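Local coordinates for protein putative sugar isomerase (Parabacteroides distasonis, PDB 3LMZ) that probably acts as a sugar isomerase, built on a xylose isomerase-like TIM barrel, at residues E90-F95 / L115-K120. Residues are numbered along the deposited sequence; the frame is centred on the assembly and turned at random.
Sequences EIDRAF and LPYVDK
Between segments 90-95 and 115-120, the closest CA atoms are those of Ile91 and Val118, 7.2 Å apart; the segments run roughly parallel at 31°, axes 10.6 Å apart, on neighbouring helices 88-101 and 115-125. These helices flank strand 105-110 in sequence, as in the repeated beta-alpha-beta crossovers of a TIM barrel. Tyr117 spans the gap on the more exposed side, while branched aliphatics meet on the buried one. Its chi1 of -162° swings the ring away from the backbone N and toward the other helix, where OH donates a short hydrogen bond of 2.5 Å to Asp92 OD1, entering on the syn lone pair. Carboxylate and ring planes are turned 51° apart. Lys121 forms a salt bridge to the same OD1, so the carboxylate has both a neutral and a charged partner. A phenylalanine in place of Tyr117 would probably keep the ring packing but leave Asp92 without its hydroxyl donor. Branched Ile91 suits the buried side: its CB sits at the CD2 edge of the tyrosine, in the ring plane, with CG2 and CD1 to either side of that plane. Phe95, one turn further along, brings CZ to 4.4 Å from Val118 O and also touches Ile106 and Val122. Beta-branched Val118 offers a compact apolar surface, its CG2 lying 4.1 Å from Ile91 CD1.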
loop_
_atom_site.group_PDB
_atom_site.type_symbol
_atom_site.label_atom_id
_atom_site.label_comp_id
_atom_site.label_asym_id
_atom_site.label_seq_id
_atom_site.Cartn_x
_atom_site.Cartn_y
_atom_site.Cartn_z
ATOM N N GLU A 90 33.605 19.509 -7.977
ATOM C CA GLU A 90 32.478 18.767 -7.411
ATOM C C GLU A 90 32.396 17.371 -8.005
ATOM O O GLU A 90 31.996 16.435 -7.323
ATOM C CB GLU A 90 31.166 19.561 -7.620
ATOM C CG GLU A 90 31.100 20.786 -6.699
ATOM C CD GLU A 90 29.802 21.601 -6.843
ATOM O OE1 GLU A 90 28.862 21.167 -7.546
ATOM O OE2 GLU A 90 29.707 22.677 -6.178
ATOM N N ILE A 91 32.679 17.264 -9.296
ATOM C CA ILE A 91 32.664 15.973 -9.966
ATOM C C ILE A 91 33.758 15.093 -9.344
ATOM O O ILE A 91 33.575 13.913 -9.052
ATOM C CB ILE A 91 32.767 16.094 -11.456
ATOM C CG1 ILE A 91 31.591 16.910 -11.993
ATOM C CG2 ILE A 91 32.826 14.657 -12.108
ATOM C CD1 ILE A 91 31.727 17.282 -13.455
ATOM N N ASP A 92 34.957 15.663 -9.225
ATOM C CA ASP A 92 36.079 14.938 -8.595
ATOM C C ASP A 92 35.684 14.411 -7.227
ATOM O O ASP A 92 35.989 13.236 -6.855
ATOM C CB ASP A 92 37.324 15.836 -8.394
ATOM C CG ASP A 92 38.036 16.213 -9.681
ATOM O OD1 ASP A 92 37.816 15.582 -10.720
ATOM O OD2 ASP A 92 38.843 17.182 -9.635
ATOM N N ARG A 93 35.096 15.283 -6.415
ATOM C CA ARG A 93 34.679 14.893 -5.072
ATOM C C ARG A 93 33.594 13.803 -5.072
ATOM O O ARG A 93 33.633 12.866 -4.237
ATOM C CB ARG A 93 34.253 16.094 -4.254
ATOM C CG ARG A 93 35.458 16.918 -3.883
ATOM C CD ARG A 93 35.124 18.138 -3.139
ATOM N NE ARG A 93 36.346 18.845 -2.787
ATOM C CZ ARG A 93 36.376 19.993 -2.126
ATOM N NH1 ARG A 93 35.240 20.565 -1.736
ATOM N NH2 ARG A 93 37.548 20.570 -1.859
ATOM N N ALA A 94 32.654 13.887 -6.024
ATOM C CA ALA A 94 31.565 12.890 -6.082
ATOM C C ALA A 94 32.056 11.487 -6.466
ATOM O O ALA A 94 31.610 10.517 -5.913
ATOM C CB ALA A 94 30.483 13.371 -7.063
ATOM N N PHE A 95 32.993 11.423 -7.416
ATOM C CA PHE A 95 33.513 10.133 -7.850
ATOM C C PHE A 95 34.350 9.544 -6.703
ATOM O O PHE A 95 34.265 8.348 -6.448
ATOM C CB PHE A 95 34.280 10.267 -9.182
ATOM C CG PHE A 95 33.423 10.147 -10.380
ATOM C CD1 PHE A 95 32.664 11.212 -10.786
ATOM C CD2 PHE A 95 33.320 8.964 -11.074
ATOM C CE1 PHE A 95 31.855 11.104 -11.908
ATOM C CE2 PHE A 95 32.529 8.838 -12.197
ATOM C CZ PHE A 95 31.767 9.929 -12.605
ATOM N N LEU A 115 29.575 17.567 -19.107
ATOM C CA LEU A 115 29.426 16.206 -19.588
ATOM C C LEU A 115 30.724 15.567 -20.115
ATOM O O LEU A 115 31.021 14.401 -19.828
ATOM C CB LEU A 115 28.309 16.130 -20.612
ATOM C CG LEU A 115 26.897 16.217 -19.973
ATOM C CD1 LEU A 115 25.867 16.445 -21.060
ATOM C CD2 LEU A 115 26.541 15.046 -19.122
ATOM N N PRO A 116 31.562 16.334 -20.843
ATOM C CA PRO A 116 32.862 15.744 -21.215
ATOM C C PRO A 116 33.724 15.313 -20.011
ATOM O O PRO A 116 34.416 14.289 -20.022
ATOM C CB PRO A 116 33.534 16.874 -21.997
ATOM C CG PRO A 116 32.374 17.677 -22.548
ATOM C CD PRO A 116 31.308 17.652 -21.479
ATOM N N TYR A 117 33.676 16.090 -18.928
ATOM C CA TYR A 117 34.405 15.714 -17.732
ATOM C C TYR A 117 33.814 14.479 -17.047
ATOM O O TYR A 117 34.535 13.606 -16.564
ATOM C CB TYR A 117 34.481 16.917 -16.782
ATOM C CG TYR A 117 35.574 16.767 -15.733
ATOM C CD1 TYR A 117 36.892 16.953 -16.079
ATOM C CD2 TYR A 117 35.288 16.492 -14.415
ATOM C CE1 TYR A 117 37.924 16.834 -15.173
ATOM C CE2 TYR A 117 36.314 16.340 -13.465
ATOM C CZ TYR A 117 37.637 16.567 -13.860
ATOM O OH TYR A 117 38.695 16.412 -12.958
ATOM N N VAL A 118 32.495 14.388 -16.991
ATOM C CA VAL A 118 31.853 13.157 -16.518
ATOM C C VAL A 118 32.308 11.935 -17.334
ATOM O O VAL A 118 32.642 10.897 -16.780
ATOM C CB VAL A 118 30.320 13.270 -16.560
ATOM C CG1 VAL A 118 29.672 11.897 -16.166
ATOM C CG2 VAL A 118 29.844 14.362 -15.597
ATOM N N ASP A 119 32.407 12.113 -18.643
ATOM C CA ASP A 119 32.936 11.087 -19.552
ATOM C C ASP A 119 34.335 10.628 -19.143
ATOM O O ASP A 119 34.621 9.426 -18.984
ATOM C CB ASP A 119 32.872 11.570 -20.993
ATOM C CG ASP A 119 33.236 10.504 -21.988
ATOM O OD1 ASP A 119 34.453 10.141 -22.034
ATOM O OD2 ASP A 119 32.377 10.136 -22.799
ATOM N N LYS A 120 35.233 11.590 -18.920
ATOM C CA LYS A 120 36.586 11.313 -18.430
ATOM C C LYS A 120 36.546 10.518 -17.119
ATOM O O LYS A 120 37.281 9.523 -16.927
ATOM C CB LYS A 120 37.344 12.651 -18.194
ATOM C CG LYS A 120 38.774 12.515 -17.848
ATOM C CD LYS A 120 39.396 13.867 -17.441
ATOM C CE LYS A 120 40.336 14.370 -18.409
ATOM N NZ LYS A 120 40.951 15.650 -17.918
#